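Local atomic coordinates of 6-carboxyhexanoate-coa ligase (Bacillus subtilis, PDB entry 5G1F), a protein that belongs to the 6-carboxyhexanoate--CoA ligase family of enzymes and folds as a compact, single-chain alpha/beta protein. Residues A[53-58]-A[195-200]; A[189-194]-A[226-231]. One frame throughout, in Å; residues are numbered along the deposited sequence.

From the N terminus, the chain first reaches segment 53-58, in the loop between helix 40-52 and strand 61-68. Far along it comes strand segment 189-194, which runs straight into loop segment 195-200. There interaction 1 closes a loop with 136 residues between its ends. Segment 226-231 follows after two more strands and closes interaction 2 back onto 189-194, a shorter loop of 31 residues. Because the segments alternate, the two closures cross. Interaction 2 zips together neighbouring strands in the middle of the mixed sheet, and interaction 1 ties the loop at the end of one of them to the region of the N-terminal antiparallel sheet. They touch where Asp196 packs on Gly226.

Interaction 1 (A[53-58]-A[195-200]); sequences SHSRGK and SDDPDY. With PML (pimelic acid), chain C.
Arg56 and Asp197 mark the nearest approach of two irregular loops, their CA atoms 6.5 Å apart. Each loop is bent by a type I beta turn, His54 to Gly57 on one side and Asp197 to Tyr200 on the other. No backbone-to-backbone hydrogen bond joins them; every polar contact involves at least one side chain. Arg56 does most of the work: its chain bends at the CG-CD bond (chi3 59°) and lays the guanidinium against Asp196. NH1, at the edge of the group, gives a hydrogen bond to Asp196 O at 2.8 Å, bent (N-H...O 134°) and coming from above the carbonyl plane. The Asp196 carboxylate stacks over one guanidinium face, the two planes 19° apart. Its OD2 lies 3.7 Å from Arg56 NH1, a long salt bridge of charges alone, since no N-H points at it. NH2 is held instead by His27 O, and the CG methylene of Arg56 rests on Pro198 CD. Beyond it, Ser55 OG reaches two carboxylates weakly, Asp197 OD1 at 3.0 Å and Asp199 OD2 at 3.4 Å; with a single hydroxyl proton, which of the two it favours is not settled. Asp197 OD1 also takes the backbone N of Asp199 at 2.6 Å, the Asx turn that fixes its carboxylate. The His54 ring is steadied in its own plane by Arg56 N, bonded to ND1. On the far side of the 195-200 loop lies pimelic acid. Ser195 OG accepts from Asp197 N in an ST turn. Ser195 OG donates to pimelic acid O72 at 2.6 Å, and Tyr200 OH donates to pimelic acid O12 at a very short 2.5 Å. With Arg171, Tyr212 and Arg214 gripping the same molecule, the loop forms one wall of the pimelic acid pocket, with 53-58 packed behind it.

Interaction 2 (A[189-194]-A[226-231]); sequences VAELCW and GCRVFF
Arg228 and Glu191 cross at a slant, their guanidinium and carboxylate planes 72° apart. Arg228 NE sends its N-H from the edge of the guanidinium to Glu191 OE2 at 2.9 Å, arriving on the syn side of the carboxylate but well out of its plane. A bend about CG-CD turns the Arg228 head back over the neighbouring strand, bringing one of its faces onto Cys193 SG, 3.4 Å from NH2. Tyr204 OH bonds both Glu191 OE2 and Arg228 NH2, closing a polar cluster in which the buried OE2 is gripped twice. Glu191 runs alongside Phe230, both pointing the same way, with its CD 3.5 Å from CE1 at the ring edge. This face of the strands packs on helix 170-184. The backbones carrying these groups run antiparallel, 176° between their directions and their axes 4.5 Å apart, as two adjacent interior strands of the seven-stranded mixed sheet; Leu192 and Val229 exchange hydrogen bonds in both directions. Tyr204 belongs to the next strand on one side, and Val127 continues the sheet on the other. The opposite face meets helices 89-103 and 107-116. There Trp194 swings its indole across to the partner strand, CG set between the backbone N and the carbonyl carbon (chi1 65°). Cys227 CB stands almost squarely over the six-membered ring, 3.5 Å from its centroid, a CH-pi contact. Cys227 SG lies over the same face at 4.1 Å from that centroid, a sulfur-aromatic contact, and also touches Leu192 CD2. Farther along, the Phe231 ring turns an edge to Leu192 CB, 4.3 Å from CE1, and to the Ala190 carbonyl, whose O accepts from Phe231 N, while Val229 CG1 sits over one ring face, toward its rim.

Interaction 1 (A[53-58]-A[195-200])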
ATOM      1  N   SER A  53       0.933 -13.161 -15.346  1.00 87.62           N
ATOM      2  CA  SER A  53       2.396 -13.113 -15.390  1.00 93.95           C
ATOM      3  C   SER A  53       2.949 -12.252 -14.260  1.00 97.03           C
ATOM      4  O   SER A  53       3.109 -11.049 -14.412  1.00100.80           O
ATOM      5  CB  SER A  53       2.872 -12.579 -16.740  1.00 94.66           C
ATOM      6  OG  SER A  53       2.221 -11.362 -17.054  1.00 91.01           O
ATOM      7  N   HIS A  54       3.146 -12.883 -13.108  1.00 97.69           N
ATOM      8  CA  HIS A  54       3.846 -12.301 -11.967  1.00 96.83           C
ATOM      9  C   HIS A  54       5.066 -13.184 -11.681  1.00 98.91           C
ATOM     10  O   HIS A  54       5.046 -14.381 -11.990  1.00 94.54           O
ATOM     11  CB  HIS A  54       2.898 -12.251 -10.754  1.00 96.34           C
ATOM     12  CG  HIS A  54       3.321 -11.277  -9.692  1.00105.61           C
ATOM     13  ND1 HIS A  54       4.278 -11.574  -8.742  1.00112.82           N
ATOM     14  CD2 HIS A  54       2.932 -10.003  -9.441  1.00107.87           C
ATOM     15  CE1 HIS A  54       4.465 -10.528  -7.957  1.00112.10           C
ATOM     16  NE2 HIS A  54       3.657  -9.562  -8.356  1.00110.28           N
ATOM     17  N   SER A  55       6.120 -12.599 -11.103  1.00101.72           N
ATOM     18  CA  SER A  55       7.366 -13.330 -10.835  1.00107.74           C
ATOM     19  C   SER A  55       7.228 -14.307  -9.664  1.00109.73           C
ATOM     20  O   SER A  55       8.087 -15.158  -9.447  1.00114.87           O
ATOM     21  CB  SER A  55       8.548 -12.369 -10.580  1.00112.08           C
ATOM     22  OG  SER A  55       8.587 -11.881  -9.242  1.00111.04           O
ATOM     23  N   ARG A  56       6.144 -14.185  -8.911  1.00108.02           N
ATOM     24  CA  ARG A  56       5.880 -15.088  -7.802  1.00107.19           C
ATOM     25  C   ARG A  56       5.215 -16.368  -8.324  1.00104.99           C
ATOM     26  O   ARG A  56       5.030 -17.320  -7.571  1.00107.77           O
ATOM     27  CB  ARG A  56       5.005 -14.400  -6.741  1.00103.62           C
ATOM     28  CG  ARG A  56       5.731 -13.340  -5.917  1.00105.34           C
ATOM     29  CD  ARG A  56       4.792 -12.543  -5.019  1.00102.36           C
ATOM     30  NE  ARG A  56       4.077 -13.408  -4.071  1.00101.96           N
ATOM     31  CZ  ARG A  56       4.508 -13.750  -2.857  1.00103.70           C
ATOM     32  NH1 ARG A  56       5.661 -13.304  -2.394  1.00107.15           N
ATOM     33  NH2 ARG A  56       3.762 -14.535  -2.089  1.00104.30           N
ATOM     34  N   GLY A  57       4.882 -16.395  -9.615  1.00100.54           N
ATOM     35  CA  GLY A  57       4.341 -17.594 -10.245  1.00 98.91           C
ATOM     36  C   GLY A  57       3.049 -17.359 -11.019  1.00 93.39           C
ATOM     37  O   GLY A  57       2.369 -16.341 -10.850  1.00 92.46           O
ATOM     38  N   LYS A  58       2.711 -18.313 -11.877  1.00 88.81           N
ATOM     39  CA  LYS A  58       1.390 -18.376 -12.479  1.00 82.21           C
ATOM     40  C   LYS A  58       0.373 -18.997 -11.493  1.00 77.05           C
ATOM     41  O   LYS A  58       0.671 -19.999 -10.842  1.00 77.58           O
ATOM     42  CB  LYS A  58       1.462 -19.188 -13.763  1.00 83.29           C
ATOM     43  CG  LYS A  58       0.131 -19.786 -14.202  1.00 81.23           C
ATOM     44  CD  LYS A  58       0.371 -21.061 -14.993  1.00 83.49           C
ATOM     45  CE  LYS A  58      -0.921 -21.650 -15.502  1.00 80.69           C
ATOM     46  NZ  LYS A  58      -0.670 -23.028 -15.995  1.00 84.21           N
ATOM     47  N   SER A 195       8.127  -4.930  -0.425  1.00 56.09           N
ATOM     48  CA  SER A 195       7.473  -5.827  -1.356  1.00 57.92           C
ATOM     49  C   SER A 195       7.669  -7.293  -0.995  1.00 62.99           C
ATOM     50  O   SER A 195       8.663  -7.663  -0.370  1.00 61.66           O
ATOM     51  CB  SER A 195       8.021  -5.607  -2.749  1.00 58.15           C
ATOM     52  OG  SER A 195       7.274  -6.366  -3.665  1.00 60.68           O
ATOM     53  N   ASP A 196       6.720  -8.125  -1.422  1.00 66.63           N
ATOM     54  CA  ASP A 196       6.834  -9.566  -1.270  1.00 70.84           C
ATOM     55  C   ASP A 196       7.394 -10.190  -2.541  1.00 72.11           C
ATOM     56  O   ASP A 196       7.722 -11.383  -2.573  1.00 73.91           O
ATOM     57  CB  ASP A 196       5.483 -10.204  -0.895  1.00 77.29           C
ATOM     58  CG  ASP A 196       4.351  -9.875  -1.874  1.00 80.72           C
ATOM     59  OD1 ASP A 196       4.477  -8.951  -2.705  1.00 83.43           O
ATOM     60  OD2 ASP A 196       3.296 -10.541  -1.782  1.00 86.54           O
ATOM     61  N   ASP A 197       7.537  -9.365  -3.574  1.00 68.21           N
ATOM     62  CA  ASP A 197       8.189  -9.756  -4.818  1.00 69.67           C
ATOM     63  C   ASP A 197       9.695  -9.979  -4.615  1.00 71.35           C
ATOM     64  O   ASP A 197      10.405  -9.059  -4.216  1.00 71.35           O
ATOM     65  CB  ASP A 197       7.925  -8.657  -5.857  1.00 70.38           C
ATOM     66  CG  ASP A 197       8.469  -8.984  -7.245  1.00 73.29           C
ATOM     67  OD1 ASP A 197       9.467  -9.717  -7.395  1.00 77.34           O
ATOM     68  OD2 ASP A 197       7.930  -8.413  -8.201  1.00 73.75           O
ATOM     69  N   PRO A 198      10.197 -11.186  -4.950  1.00 74.07           N
ATOM     70  CA  PRO A 198      11.623 -11.484  -4.810  1.00 75.76           C
ATOM     71  C   PRO A 198      12.535 -10.554  -5.617  1.00 76.88           C
ATOM     72  O   PRO A 198      13.723 -10.434  -5.298  1.00 76.06           O
ATOM     73  CB  PRO A 198      11.737 -12.930  -5.324  1.00 78.95           C
ATOM     74  CG  PRO A 198      10.540 -13.143  -6.193  1.00 78.44           C
ATOM     75  CD  PRO A 198       9.462 -12.299  -5.584  1.00 76.05           C
ATOM     76  N   ASP A 199      11.972  -9.866  -6.611  1.00 77.13           N
ATOM     77  CA  ASP A 199      12.764  -9.107  -7.576  1.00 78.56           C
ATOM     78  C   ASP A 199      12.714  -7.597  -7.373  1.00 74.88           C
ATOM     79  O   ASP A 199      13.194  -6.847  -8.211  1.00 77.12           O
ATOM     80  CB  ASP A 199      12.278  -9.409  -8.990  1.00 81.86           C
ATOM     81  CG  ASP A 199      12.523 -10.839  -9.393  1.00 85.04           C
ATOM     82  OD1 ASP A 199      13.458 -11.465  -8.842  1.00 84.59           O
ATOM     83  OD2 ASP A 199      11.772 -11.332 -10.259  1.00 88.42           O
ATOM     84  N   TYR A 200      12.130  -7.149  -6.274  1.00 70.35           N
ATOM     85  CA  TYR A 200      11.972  -5.736  -6.040  1.00 67.77           C
ATOM     86  C   TYR A 200      12.259  -5.461  -4.574  1.00 65.38           C
ATOM     87  O   TYR A 200      11.558  -5.964  -3.703  1.00 64.60           O
ATOM     88  CB  TYR A 200      10.550  -5.319  -6.396  1.00 67.54           C
ATOM     89  CG  TYR A 200      10.398  -3.839  -6.586  1.00 70.08           C
ATOM     90  CD1 TYR A 200      10.819  -3.208  -7.768  1.00 73.41           C
ATOM     91  CD2 TYR A 200       9.863  -3.054  -5.577  1.00 69.73           C
ATOM     92  CE1 TYR A 200      10.708  -1.829  -7.928  1.00 71.04           C
ATOM     93  CE2 TYR A 200       9.725  -1.690  -5.735  1.00 69.97           C
ATOM     94  CZ  TYR A 200      10.142  -1.084  -6.902  1.00 70.43           C
ATOM     95  OH  TYR A 200      10.003   0.270  -6.975  1.00 68.12           O
TER
HETATM   96  C1  PML C 301       8.364   2.293  -4.718  1.00 60.65           C
HETATM   97  O11 PML C 301       8.191   3.337  -4.064  1.00 69.67           O
HETATM   98  O12 PML C 301       9.370   2.143  -5.445  1.00 61.58           O
HETATM   99  C2  PML C 301       7.332   1.189  -4.623  1.00 66.64           C
HETATM  100  C3  PML C 301       7.562   0.322  -3.381  1.00 61.80           C
HETATM  101  C4  PML C 301       6.311  -0.467  -3.010  1.00 66.33           C
HETATM  102  C5  PML C 301       6.468  -1.964  -3.187  1.00 73.49           C
HETATM  103  C6  PML C 301       5.115  -2.682  -3.144  1.00 74.69           C
HETATM  104  C7  PML C 301       5.063  -3.806  -4.162  1.00 83.85           C
HETATM  105  O71 PML C 301       5.024  -3.540  -5.392  1.00 75.12           O
HETATM  106  O72 PML C 301       5.043  -4.979  -3.731  1.00107.17           O

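Interaction 2 (A[189-194]-A[226-231])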
ATOM      1  N   VAL A 189      -0.734   7.016  11.921  1.00 54.54           N
ATOM      2  CA  VAL A 189       0.472   7.759  12.207  1.00 52.77           C
ATOM      3  C   VAL A 189       1.529   7.477  11.156  1.00 51.47           C
ATOM      4  O   VAL A 189       2.268   8.369  10.770  1.00 56.73           O
ATOM      5  CB  VAL A 189       1.036   7.379  13.593  1.00 54.23           C
ATOM      6  CG1 VAL A 189       2.239   8.244  13.919  1.00 55.47           C
ATOM      7  CG2 VAL A 189      -0.022   7.540  14.682  1.00 54.52           C
ATOM      8  N   ALA A 190       1.640   6.231  10.715  1.00 50.45           N
ATOM      9  CA  ALA A 190       2.685   5.862   9.757  1.00 47.70           C
ATOM     10  C   ALA A 190       2.413   4.520   9.093  1.00 47.32           C
ATOM     11  O   ALA A 190       1.608   3.716   9.556  1.00 44.24           O
ATOM     12  CB  ALA A 190       4.042   5.847  10.435  1.00 48.44           C
ATOM     13  N   GLU A 191       3.059   4.303   7.962  1.00 46.89           N
ATOM     14  CA  GLU A 191       2.957   3.028   7.289  1.00 47.08           C
ATOM     15  C   GLU A 191       4.366   2.576   6.984  1.00 48.04           C
ATOM     16  O   GLU A 191       5.228   3.386   6.673  1.00 49.47           O
ATOM     17  CB  GLU A 191       2.139   3.137   5.992  1.00 48.87           C
ATOM     18  CG  GLU A 191       2.270   1.897   5.101  1.00 49.71           C
ATOM     19  CD  GLU A 191       1.634   2.046   3.727  1.00 51.00           C
ATOM     20  OE1 GLU A 191       0.924   3.026   3.491  1.00 58.90           O
ATOM     21  OE2 GLU A 191       1.817   1.161   2.874  1.00 54.31           O
ATOM     22  N   LEU A 192       4.602   1.283   7.129  1.00 47.42           N
ATOM     23  CA  LEU A 192       5.886   0.666   6.817  1.00 47.38           C
ATOM     24  C   LEU A 192       5.614  -0.422   5.792  1.00 47.28           C
ATOM     25  O   LEU A 192       4.732  -1.258   5.983  1.00 46.95           O
ATOM     26  CB  LEU A 192       6.463   0.029   8.084  1.00 49.67           C
ATOM     27  CG  LEU A 192       7.642  -0.936   7.933  1.00 49.52           C
ATOM     28  CD1 LEU A 192       8.853  -0.171   7.438  1.00 50.63           C
ATOM     29  CD2 LEU A 192       7.928  -1.631   9.244  1.00 49.53           C
ATOM     30  N   CYS A 193       6.389  -0.450   4.727  1.00 47.93           N
ATOM     31  CA  CYS A 193       6.054  -1.310   3.610  1.00 48.76           C
ATOM     32  C   CYS A 193       7.292  -1.721   2.841  1.00 49.62           C
ATOM     33  O   CYS A 193       8.095  -0.896   2.469  1.00 52.42           O
ATOM     34  CB  CYS A 193       5.079  -0.601   2.653  1.00 49.66           C
ATOM     35  SG  CYS A 193       4.605  -1.634   1.231  1.00 51.54           S
ATOM     36  N   TRP A 194       7.397  -2.998   2.529  1.00 50.94           N
ATOM     37  CA  TRP A 194       8.223  -3.406   1.433  1.00 51.12           C
ATOM     38  C   TRP A 194       7.605  -4.614   0.757  1.00 53.20           C
ATOM     39  O   TRP A 194       6.662  -5.227   1.287  1.00 53.55           O
ATOM     40  CB  TRP A 194       9.672  -3.639   1.887  1.00 51.89           C
ATOM     41  CG  TRP A 194       9.878  -4.774   2.851  1.00 50.57           C
ATOM     42  CD1 TRP A 194      10.221  -6.061   2.536  1.00 51.89           C
ATOM     43  CD2 TRP A 194       9.886  -4.695   4.273  1.00 49.36           C
ATOM     44  NE1 TRP A 194      10.367  -6.814   3.684  1.00 52.70           N
ATOM     45  CE2 TRP A 194      10.168  -5.993   4.767  1.00 51.46           C
ATOM     46  CE3 TRP A 194       9.652  -3.670   5.182  1.00 48.39           C
ATOM     47  CZ2 TRP A 194      10.250  -6.272   6.135  1.00 51.37           C
ATOM     48  CZ3 TRP A 194       9.711  -3.957   6.545  1.00 49.48           C
ATOM     49  CH2 TRP A 194       9.994  -5.249   7.004  1.00 50.36           C
ATOM     50  N   GLY A 226       7.488  -9.937   2.467  1.00 68.51           N
ATOM     51  CA  GLY A 226       7.251  -8.506   2.369  1.00 64.76           C
ATOM     52  C   GLY A 226       6.516  -8.061   3.618  1.00 61.54           C
ATOM     53  O   GLY A 226       6.343  -8.838   4.554  1.00 62.24           O
ATOM     54  N   CYS A 227       6.041  -6.827   3.622  1.00 58.15           N
ATOM     55  CA  CYS A 227       5.453  -6.253   4.819  1.00 55.91           C
ATOM     56  C   CYS A 227       4.594  -5.061   4.457  1.00 53.51           C
ATOM     57  O   CYS A 227       4.935  -4.280   3.568  1.00 52.78           O
ATOM     58  CB  CYS A 227       6.579  -5.818   5.746  1.00 55.88           C
ATOM     59  SG  CYS A 227       6.102  -4.840   7.169  1.00 55.37           S
ATOM     60  N   ARG A 228       3.436  -4.965   5.086  1.00 53.24           N
ATOM     61  CA  ARG A 228       2.678  -3.717   5.095  1.00 51.90           C
ATOM     62  C   ARG A 228       1.931  -3.512   6.403  1.00 50.68           C
ATOM     63  O   ARG A 228       1.026  -4.291   6.755  1.00 48.18           O
ATOM     64  CB  ARG A 228       1.682  -3.663   3.941  1.00 53.84           C
ATOM     65  CG  ARG A 228       0.833  -2.396   3.976  1.00 57.39           C
ATOM     66  CD  ARG A 228       0.093  -2.149   2.671  1.00 56.69           C
ATOM     67  NE  ARG A 228       0.880  -1.329   1.746  1.00 58.69           N
ATOM     68  CZ  ARG A 228       1.010  -1.587   0.447  1.00 58.68           C
ATOM     69  NH1 ARG A 228       0.417  -2.650  -0.083  1.00 56.62           N
ATOM     70  NH2 ARG A 228       1.746  -0.794  -0.323  1.00 60.23           N
ATOM     71  N   VAL A 229       2.304  -2.457   7.124  1.00 49.28           N
ATOM     72  CA  VAL A 229       1.822  -2.255   8.496  1.00 50.07           C
ATOM     73  C   VAL A 229       1.434  -0.797   8.657  1.00 48.44           C
ATOM     74  O   VAL A 229       2.204   0.076   8.276  1.00 46.33           O
ATOM     75  CB  VAL A 229       2.914  -2.504   9.544  1.00 51.35           C
ATOM     76  CG1 VAL A 229       2.382  -2.199  10.934  1.00 52.43           C
ATOM     77  CG2 VAL A 229       3.414  -3.921   9.462  1.00 54.02           C
ATOM     78  N   PHE A 230       0.240  -0.558   9.202  1.00 46.73           N
ATOM     79  CA  PHE A 230      -0.206   0.778   9.545  1.00 45.94           C
ATOM     80  C   PHE A 230      -0.208   0.927  11.035  1.00 46.40           C
ATOM     81  O   PHE A 230      -0.794   0.095  11.719  1.00 46.18           O
ATOM     82  CB  PHE A 230      -1.627   0.983   9.061  1.00 46.16           C
ATOM     83  CG  PHE A 230      -1.837   0.637   7.619  1.00 47.63           C
ATOM     84  CD1 PHE A 230      -0.794   0.711   6.696  1.00 48.78           C
ATOM     85  CD2 PHE A 230      -3.114   0.397   7.151  1.00 49.02           C
ATOM     86  CE1 PHE A 230      -1.021   0.453   5.355  1.00 47.27           C
ATOM     87  CE2 PHE A 230      -3.348   0.200   5.804  1.00 48.71           C
ATOM     88  CZ  PHE A 230      -2.301   0.218   4.909  1.00 47.66           C
ATOM     89  N   PHE A 231       0.477   1.947  11.547  1.00 46.97           N
ATOM     90  CA  PHE A 231       0.501   2.210  12.977  1.00 48.41           C
ATOM     91  C   PHE A 231      -0.616   3.165  13.336  1.00 50.72           C
ATOM     92  O   PHE A 231      -0.678   4.277  12.818  1.00 54.07           O
ATOM     93  CB  PHE A 231       1.829   2.799  13.397  1.00 48.10           C
ATOM     94  CG  PHE A 231       2.979   1.857  13.239  1.00 48.56           C
ATOM     95  CD1 PHE A 231       3.624   1.730  12.029  1.00 47.55           C
ATOM     96  CD2 PHE A 231       3.384   1.048  14.307  1.00 50.21           C
ATOM     97  CE1 PHE A 231       4.691   0.859  11.875  1.00 48.21           C
ATOM     98  CE2 PHE A 231       4.435   0.170  14.158  1.00 50.75           C
ATOM     99  CZ  PHE A 231       5.107   0.095  12.937  1.00 49.87           C
TER